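Local coordinates for periplasmic binding protein (Veillonella parvula, PDB 4MO9) that probably captures a solute, perhaps an iron-siderophore or related metal complex, outside the cell membrane for an ABC importer, as a TroA-like, FepB-related binding protein, at residues K104-A108 with E109-A113; T186-L189 with D190-K194; A324-F327 with E328-K332. All coordinates share one frame; numbering follows the deposited sequence.

Contact 1. Residues K104-A108 with E109-A113; sequences KTFNA and EQVVA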
loop_
_atom_site.group_PDB
_atom_site.type_symbol
_atom_site.label_atom_id
_atom_site.label_comp_id
_atom_site.label_asym_id
_atom_site.label_seq_id
_atom_site.Cartn_x
_atom_site.Cartn_y
_atom_site.Cartn_z
ATOM N N LYS A 104 18.039 -8.603 11.035
ATOM C CA LYS A 104 18.833 -9.123 12.131
ATOM C C LYS A 104 18.599 -8.212 13.336
ATOM O O LYS A 104 19.325 -8.257 14.332
ATOM C CB LYS A 104 20.304 -9.188 11.714
ATOM C CG LYS A 104 20.481 -9.633 10.252
ATOM C CD LYS A 104 21.746 -10.460 10.030
ATOM C CE LYS A 104 21.788 -11.056 8.621
ATOM N NZ LYS A 104 20.690 -12.036 8.376
ATOM N N THR A 105 17.550 -7.395 13.218
ATOM C CA THR A 105 17.114 -6.471 14.266
ATOM C C THR A 105 16.006 -7.068 15.137
ATOM O O THR A 105 15.718 -6.550 16.216
ATOM C CB THR A 105 16.590 -5.133 13.671
ATOM O OG1 THR A 105 15.415 -5.379 12.881
ATOM C CG2 THR A 105 17.654 -4.462 12.807
ATOM N N PHE A 106 15.375 -8.143 14.668
ATOM C CA PHE A 106 14.324 -8.779 15.450
ATOM C C PHE A 106 14.920 -9.636 16.554
ATOM O O PHE A 106 15.737 -10.523 16.293
ATOM C CB PHE A 106 13.394 -9.631 14.588
ATOM C CG PHE A 106 12.136 -10.048 15.298
ATOM C CD1 PHE A 106 12.073 -11.246 15.998
ATOM C CD2 PHE A 106 11.019 -9.227 15.284
ATOM C CE1 PHE A 106 10.919 -11.616 16.653
ATOM C CE2 PHE A 106 9.863 -9.592 15.935
ATOM C CZ PHE A 106 9.811 -10.791 16.628
ATOM N N ASN A 107 14.512 -9.349 17.787
ATOM C CA ASN A 107 14.974 -10.083 18.957
ATOM C C ASN A 107 13.748 -10.653 19.654
ATOM O O ASN A 107 12.981 -9.910 20.270
ATOM C CB ASN A 107 15.752 -9.151 19.896
ATOM C CG ASN A 107 16.332 -9.876 21.108
ATOM O OD1 ASN A 107 15.639 -10.629 21.793
ATOM N ND2 ASN A 107 17.615 -9.642 21.378
ATOM N N ALA A 108 13.554 -11.963 19.541
ATOM C CA ALA A 108 12.352 -12.607 20.066
ATOM C C ALA A 108 12.176 -12.395 21.572
ATOM O O ALA A 108 11.065 -12.149 22.047
ATOM C CB ALA A 108 12.357 -14.082 19.728
ATOM N N GLU A 109 13.275 -12.493 22.317
ATOM C CA GLU A 109 13.243 -12.307 23.766
ATOM C C GLU A 109 12.825 -10.883 24.157
ATOM O O GLU A 109 12.140 -10.682 25.162
ATOM C CB GLU A 109 14.604 -12.660 24.382
ATOM C CG GLU A 109 14.934 -14.159 24.413
ATOM C CD GLU A 109 15.244 -14.736 23.036
ATOM O OE1 GLU A 109 15.718 -13.978 22.160
ATOM O OE2 GLU A 109 15.004 -15.948 22.824
ATOM N N GLN A 110 13.240 -9.898 23.365
ATOM C CA GLN A 110 12.866 -8.505 23.624
ATOM C C GLN A 110 11.366 -8.317 23.414
ATOM O O GLN A 110 10.696 -7.598 24.164
ATOM C CB GLN A 110 13.658 -7.557 22.717
ATOM C CG GLN A 110 13.434 -6.069 22.991
ATOM C CD GLN A 110 12.401 -5.432 22.065
ATOM O OE1 GLN A 110 11.905 -4.333 22.332
ATOM N NE2 GLN A 110 12.077 -6.117 20.974
ATOM N N VAL A 111 10.834 -8.990 22.402
ATOM C CA VAL A 111 9.410 -8.907 22.116
ATOM C C VAL A 111 8.584 -9.604 23.198
ATOM O O VAL A 111 7.613 -9.030 23.708
ATOM C CB VAL A 111 9.081 -9.515 20.747
ATOM C CG1 VAL A 111 7.576 -9.499 20.528
ATOM C CG2 VAL A 111 9.809 -8.746 19.645
ATOM N N VAL A 112 8.972 -10.834 23.545
ATOM C CA VAL A 112 8.314 -11.594 24.619
ATOM C C VAL A 112 8.275 -10.782 25.912
ATOM O O VAL A 112 7.313 -10.856 26.681
ATOM C CB VAL A 112 9.025 -12.948 24.866
ATOM C CG1 VAL A 112 8.467 -13.660 26.097
ATOM C CG2 VAL A 112 8.898 -13.841 23.640
ATOM N N ALA A 113 9.315 -9.988 26.135
ATOM C CA ALA A 113 9.430 -9.190 27.349
ATOM C C ALA A 113 8.416 -8.046 27.404
ATOM O O ALA A 113 8.244 -7.414 28.448
ATOM C CB ALA A 113 10.833 -8.653 27.479
#

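Contact 2. Residues T186-L189 with D190-K194; sequences TRVL and DRVSK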
loop_
_atom_site.group_PDB
_atom_site.type_symbol
_atom_site.label_atom_id
_atom_site.label_comp_id
_atom_site.label_asym_id
_atom_site.label_seq_id
_atom_site.Cartn_x
_atom_site.Cartn_y
_atom_site.Cartn_z
ATOM N N THR A 186 -15.508 -3.305 -5.912
ATOM C CA THR A 186 -16.456 -4.047 -6.749
ATOM C C THR A 186 -17.006 -3.217 -7.898
ATOM O O THR A 186 -17.219 -3.756 -8.986
ATOM C CB THR A 186 -17.629 -4.687 -5.949
ATOM O OG1 THR A 186 -18.402 -3.657 -5.313
ATOM C CG2 THR A 186 -17.093 -5.668 -4.908
ATOM N N ARG A 187 -17.256 -1.923 -7.673
ATOM C CA ARG A 187 -17.693 -1.043 -8.757
ATOM C C ARG A 187 -16.650 -1.069 -9.873
ATOM O O ARG A 187 -16.990 -1.237 -11.051
ATOM C CB ARG A 187 -17.894 0.404 -8.268
ATOM C CG ARG A 187 -18.338 1.384 -9.357
ATOM C CD ARG A 187 -18.442 2.836 -8.851
ATOM N NE ARG A 187 -19.557 3.021 -7.918
ATOM C CZ ARG A 187 -19.428 3.102 -6.594
ATOM N NH1 ARG A 187 -18.226 3.022 -6.022
ATOM N NH2 ARG A 187 -20.513 3.261 -5.836
ATOM N N VAL A 188 -15.385 -0.916 -9.497
ATOM C CA VAL A 188 -14.277 -0.959 -10.458
ATOM C C VAL A 188 -14.182 -2.302 -11.185
ATOM O O VAL A 188 -14.204 -2.346 -12.425
ATOM C CB VAL A 188 -12.918 -0.653 -9.786
ATOM C CG1 VAL A 188 -11.759 -0.946 -10.751
ATOM C CG2 VAL A 188 -12.861 0.800 -9.307
ATOM N N LEU A 189 -14.093 -3.392 -10.426
ATOM C CA LEU A 189 -13.874 -4.707 -11.023
ATOM C C LEU A 189 -15.055 -5.145 -11.889
ATOM O O LEU A 189 -14.857 -5.695 -12.973
ATOM C CB LEU A 189 -13.544 -5.756 -9.954
ATOM C CG LEU A 189 -12.233 -5.547 -9.193
ATOM C CD1 LEU A 189 -12.047 -6.594 -8.118
ATOM C CD2 LEU A 189 -11.051 -5.571 -10.150
ATOM N N ASP A 190 -16.280 -4.890 -11.429
ATOM C CA ASP A 190 -17.461 -5.205 -12.235
ATOM C C ASP A 190 -17.473 -4.427 -13.538
ATOM O O ASP A 190 -17.706 -4.990 -14.614
ATOM C CB ASP A 190 -18.751 -4.865 -11.496
ATOM C CG ASP A 190 -19.981 -5.319 -12.254
ATOM O OD1 ASP A 190 -20.020 -6.502 -12.663
ATOM O OD2 ASP A 190 -20.904 -4.499 -12.465
ATOM N N ARG A 191 -17.257 -3.122 -13.443
ATOM C CA ARG A 191 -17.363 -2.277 -14.628
ATOM C C ARG A 191 -16.264 -2.636 -15.631
ATOM O O ARG A 191 -16.535 -2.756 -16.823
ATOM C CB ARG A 191 -17.349 -0.789 -14.254
ATOM C CG ARG A 191 -17.927 0.120 -15.345
ATOM C CD ARG A 191 -18.029 1.580 -14.885
ATOM N NE ARG A 191 -19.051 1.763 -13.851
ATOM C CZ ARG A 191 -19.164 2.847 -13.086
ATOM N NH1 ARG A 191 -18.313 3.857 -13.230
ATOM N NH2 ARG A 191 -20.123 2.923 -12.175
ATOM N N VAL A 192 -15.042 -2.845 -15.143
ATOM C CA VAL A 192 -13.920 -3.256 -15.996
ATOM C C VAL A 192 -14.238 -4.532 -16.782
ATOM O O VAL A 192 -13.942 -4.632 -17.986
ATOM C CB VAL A 192 -12.616 -3.457 -15.181
ATOM C CG1 VAL A 192 -11.625 -4.326 -15.949
ATOM C CG2 VAL A 192 -11.991 -2.114 -14.826
ATOM N N SER A 193 -14.879 -5.490 -16.113
ATOM C CA SER A 193 -15.212 -6.765 -16.742
ATOM C C SER A 193 -16.202 -6.605 -17.882
ATOM O O SER A 193 -16.295 -7.475 -18.757
ATOM C CB SER A 193 -15.764 -7.762 -15.702
ATOM O OG SER A 193 -17.141 -7.514 -15.425
ATOM N N LYS A 194 -16.949 -5.502 -17.884
ATOM C CA LYS A 194 -17.966 -5.283 -18.911
ATOM C C LYS A 194 -17.545 -4.299 -20.004
ATOM O O LYS A 194 -18.293 -4.065 -20.959
ATOM C CB LYS A 194 -19.291 -4.863 -18.270
ATOM C CG LYS A 194 -20.046 -6.042 -17.683
ATOM C CD LYS A 194 -20.807 -5.673 -16.421
ATOM C CE LYS A 194 -21.335 -6.941 -15.737
ATOM N NZ LYS A 194 -22.002 -6.667 -14.434
#

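Contact 3. Residues A324-F327 with E328-K332; sequences AAVF and EYLAK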
loop_
_atom_site.group_PDB
_atom_site.type_symbol
_atom_site.label_atom_id
_atom_site.label_comp_id
_atom_site.label_asym_id
_atom_site.label_seq_id
_atom_site.Cartn_x
_atom_site.Cartn_y
_atom_site.Cartn_z
ATOM N N ALA A 324 -8.296 0.807 -2.107
ATOM C CA ALA A 324 -9.431 0.940 -3.023
ATOM C C ALA A 324 -9.241 2.166 -3.905
ATOM O O ALA A 324 -9.675 2.189 -5.062
ATOM C CB ALA A 324 -10.737 1.054 -2.249
ATOM N N ALA A 325 -8.599 3.191 -3.350
ATOM C CA ALA A 325 -8.305 4.403 -4.118
ATOM C C ALA A 325 -7.379 4.122 -5.302
ATOM O O ALA A 325 -7.444 4.815 -6.330
ATOM C CB ALA A 325 -7.705 5.472 -3.220
ATOM N N VAL A 326 -6.503 3.133 -5.158
ATOM C CA VAL A 326 -5.587 2.787 -6.247
ATOM C C VAL A 326 -6.350 2.070 -7.358
ATOM O O VAL A 326 -6.132 2.336 -8.544
ATOM C CB VAL A 326 -4.446 1.886 -5.766
ATOM C CG1 VAL A 326 -3.549 1.504 -6.929
ATOM C CG2 VAL A 326 -3.629 2.598 -4.696
ATOM N N PHE A 327 -7.239 1.160 -6.972
ATOM C CA PHE A 327 -8.099 0.475 -7.943
ATOM C C PHE A 327 -8.869 1.511 -8.759
ATOM O O PHE A 327 -8.940 1.422 -9.987
ATOM C CB PHE A 327 -9.092 -0.470 -7.233
ATOM C CG PHE A 327 -8.522 -1.822 -6.874
ATOM C CD1 PHE A 327 -7.833 -2.006 -5.680
ATOM C CD2 PHE A 327 -8.719 -2.923 -7.705
ATOM C CE1 PHE A 327 -7.327 -3.258 -5.326
ATOM C CE2 PHE A 327 -8.214 -4.196 -7.358
ATOM C CZ PHE A 327 -7.521 -4.361 -6.158
ATOM N N GLU A 328 -9.430 2.506 -8.075
ATOM C CA GLU A 328 -10.179 3.569 -8.744
ATOM C C GLU A 328 -9.296 4.430 -9.646
ATOM O O GLU A 328 -9.672 4.757 -10.777
ATOM C CB GLU A 328 -10.875 4.452 -7.710
ATOM C CG GLU A 328 -12.015 3.763 -6.952
ATOM C CD GLU A 328 -12.749 4.732 -6.049
ATOM O OE1 GLU A 328 -12.099 5.682 -5.546
ATOM O OE2 GLU A 328 -13.975 4.568 -5.854
ATOM N N TYR A 329 -8.116 4.792 -9.153
ATOM C CA TYR A 329 -7.201 5.639 -9.939
ATOM C C TYR A 329 -6.758 4.958 -11.223
ATOM O O TYR A 329 -6.691 5.587 -12.279
ATOM C CB TYR A 329 -5.966 6.008 -9.115
ATOM C CG TYR A 329 -5.068 6.998 -9.821
ATOM C CD1 TYR A 329 -3.822 6.624 -10.313
ATOM C CD2 TYR A 329 -5.476 8.312 -10.005
ATOM C CE1 TYR A 329 -2.999 7.544 -10.961
ATOM C CE2 TYR A 329 -4.663 9.240 -10.653
ATOM C CZ TYR A 329 -3.430 8.850 -11.129
ATOM O OH TYR A 329 -2.630 9.781 -11.771
ATOM N N LEU A 330 -6.445 3.668 -11.142
ATOM C CA LEU A 330 -5.978 2.956 -12.330
ATOM C C LEU A 330 -7.105 2.830 -13.353
ATOM O O LEU A 330 -6.906 3.105 -14.529
ATOM C CB LEU A 330 -5.431 1.577 -11.962
ATOM C CG LEU A 330 -4.109 1.550 -11.201
ATOM C CD1 LEU A 330 -3.859 0.146 -10.661
ATOM C CD2 LEU A 330 -2.959 1.995 -12.106
ATOM N N ALA A 331 -8.293 2.435 -12.901
ATOM C CA ALA A 331 -9.427 2.245 -13.816
ATOM C C ALA A 331 -9.883 3.551 -14.455
ATOM O O ALA A 331 -10.190 3.608 -15.661
ATOM C CB ALA A 331 -10.583 1.579 -13.086
ATOM N N LYS A 332 -9.927 4.608 -13.650
ATOM C CA LYS A 332 -10.290 5.938 -14.148
ATOM C C LYS A 332 -9.232 6.498 -15.107
ATOM O O LYS A 332 -9.563 7.227 -16.054
ATOM C CB LYS A 332 -10.534 6.896 -12.972
ATOM C CG LYS A 332 -10.939 8.321 -13.341
ATOM C CD LYS A 332 -11.175 9.136 -12.059
ATOM C CE LYS A 332 -11.749 10.520 -12.327
ATOM N NZ LYS A 332 -13.203 10.508 -12.655
#

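Contact 1. Residues K104-A108 with E109-A113
The carboxamide oxygen OD1 of N107 accepts the backbone N-H of Q110 at 3.0 Å, with an N-H...O angle of 150°. The donor stands above the plane of the amide, 45° out of it, and so approaches OD1 from over the group. N107 takes this position with CG anti to its own N (chi1 -177°), beside the carbonyl carbon, which turns the amide forward over the first turn of the helix. OD1 of N107 also lies 3.1 Å from E109 N.

The main chain of the same residue takes part as well. V111 N donates to N107 O at 3.2 Å, while Q110 N makes a second, weak bond to that oxygen. The i to i+4 pattern thus begins at N107 itself, and its next bond, V112 N to A108 O, is 2.9 Å.

Beside these polar groups, the far end of the F106 ring meets V111. CZ of F106 lies 3.6 Å from CG2 of V111, the methyl lying oblique to the ring and the two side chains crossing at about a right angle. V111 CG2 also sits 3.4 Å from N107 O, the oxygen that accepts V111 N.

Further out, F106 packs on I101 and A133, and A108 and V112 lean on helix 134-139. E109 OE2 forms a salt bridge to K136 of that helix, and T105 OG1 accepts from T100 N, fixing the loop before the turn. Together these residues make a classical asparagine N-cap with a hydrophobic staple between F106 and V111, where a loop enters the short helix 108-112 preceding strand 118-122 of the parallel sheet.

Contact 2. Residues T186-L189 with D190-K194
R187 lays its aliphatic CG beneath one face of the R191 guanidinium, with CG 3.7 Å from NH2. Its CD comes equally near that nitrogen, so the tip of R191 rests on the methylene part of R187. The two side chains run side by side and point the same way, and each bends at chi3, near -69°. Their guanidinium planes are turned 66° apart, and NH2 of R191 meets the R187 group at its edge; this is therefore not a flat stack. R187 NE and R191 NH2 remain 4.3 Å apart, a pair of like charges whose cost is probably eased by the salt bridge from R191 NH1 to D341 and its further bond to E338 O.

This i to i+4 pairing belongs to the last turns of helix 171-194, the long helix that in TroA-like binding proteins joins the two lobes as a rigid backbone. The main chain carries the pattern through in bonds such as V192 N to V188 O, 2.9 Å. On the face of the helix turned to the protein, the methyl CG1 of V188 lies 4.2 Å from CG2 of V192, and V188 itself packs on helix 324-334.

Polar groups of the last turn are tied locally. K194 NZ bridges to OD1 of D190 at 2.7 Å, on the syn side of the carboxylate. S193 places OG between its backbone N and carbonyl carbon (chi1 80°), from where the hydroxyl donates to D190 O at 2.7 Å. T186 OG1 likewise turns back along the helix, to T182 O.

Contact 3. Residues A324-F327 with E328-K332
Apolar contact between side chains is carried by V326 and L330, one turn apart, which lie side by side and point the same way. CG1 of V326 comes 4.0 Å from CD1 of L330. In V326, CG1 stands anti to the backbone N (chi1 178°), beside the carbonyl carbon and thus on the side of the next turn. L330 brings its CG to 3.4 Å from V326 O, so the isobutyl group also shelters that oxygen. Both side chains continue the packing outward onto helix 224-230, V326 against W224 and L330 against L227, while F327 fills in against L227 and M230.

One aromatic stack is added from outside the helix: the ring of Y329 stacks with that of F365 in the last strand.

The hydrogen bonds across the two segments are the i to i+4 bonds of an alpha-helix. L330 N donates to V326 O at 2.9 Å, and E328 N donates to A324 O at 3.0 Å; the other two, Y329 N to A325 O and A331 N to F327 O, follow the same pattern. Among side chains, the extended chain of E328 passes its CG 3.4 Å from A324 O before OE1 reaches T347 OG1 of helix 344-355.

Every touching residue is buried, and helices 224-230, 171-194 and 344-355 cover helix 324-334 in the C-terminal lobe. The chemistry implies a core helix with largely apolar faces, in which the bond from E328 to T347 provides for the acidic side chain.

In the fold
From the N terminus, contact 1 comes first, where the loop following helix 79-88 turns into helix 108-112 in the N-terminal lobe. Contact 2 follows near the end of helix 171-194, and contact 3 on helix 324-334. The three succeed one another along the chain; none nests in or crosses another, and each closes only a local turn. Contact 1 stands apart, its centre 44 Å from that of contact 2 and on the opposite side of the chain's centre. Contacts 2 and 3 touch: V188 CG1 lies 3.6 Å from A331 CB, packing the long inter-lobe helix against the C-terminal lobe.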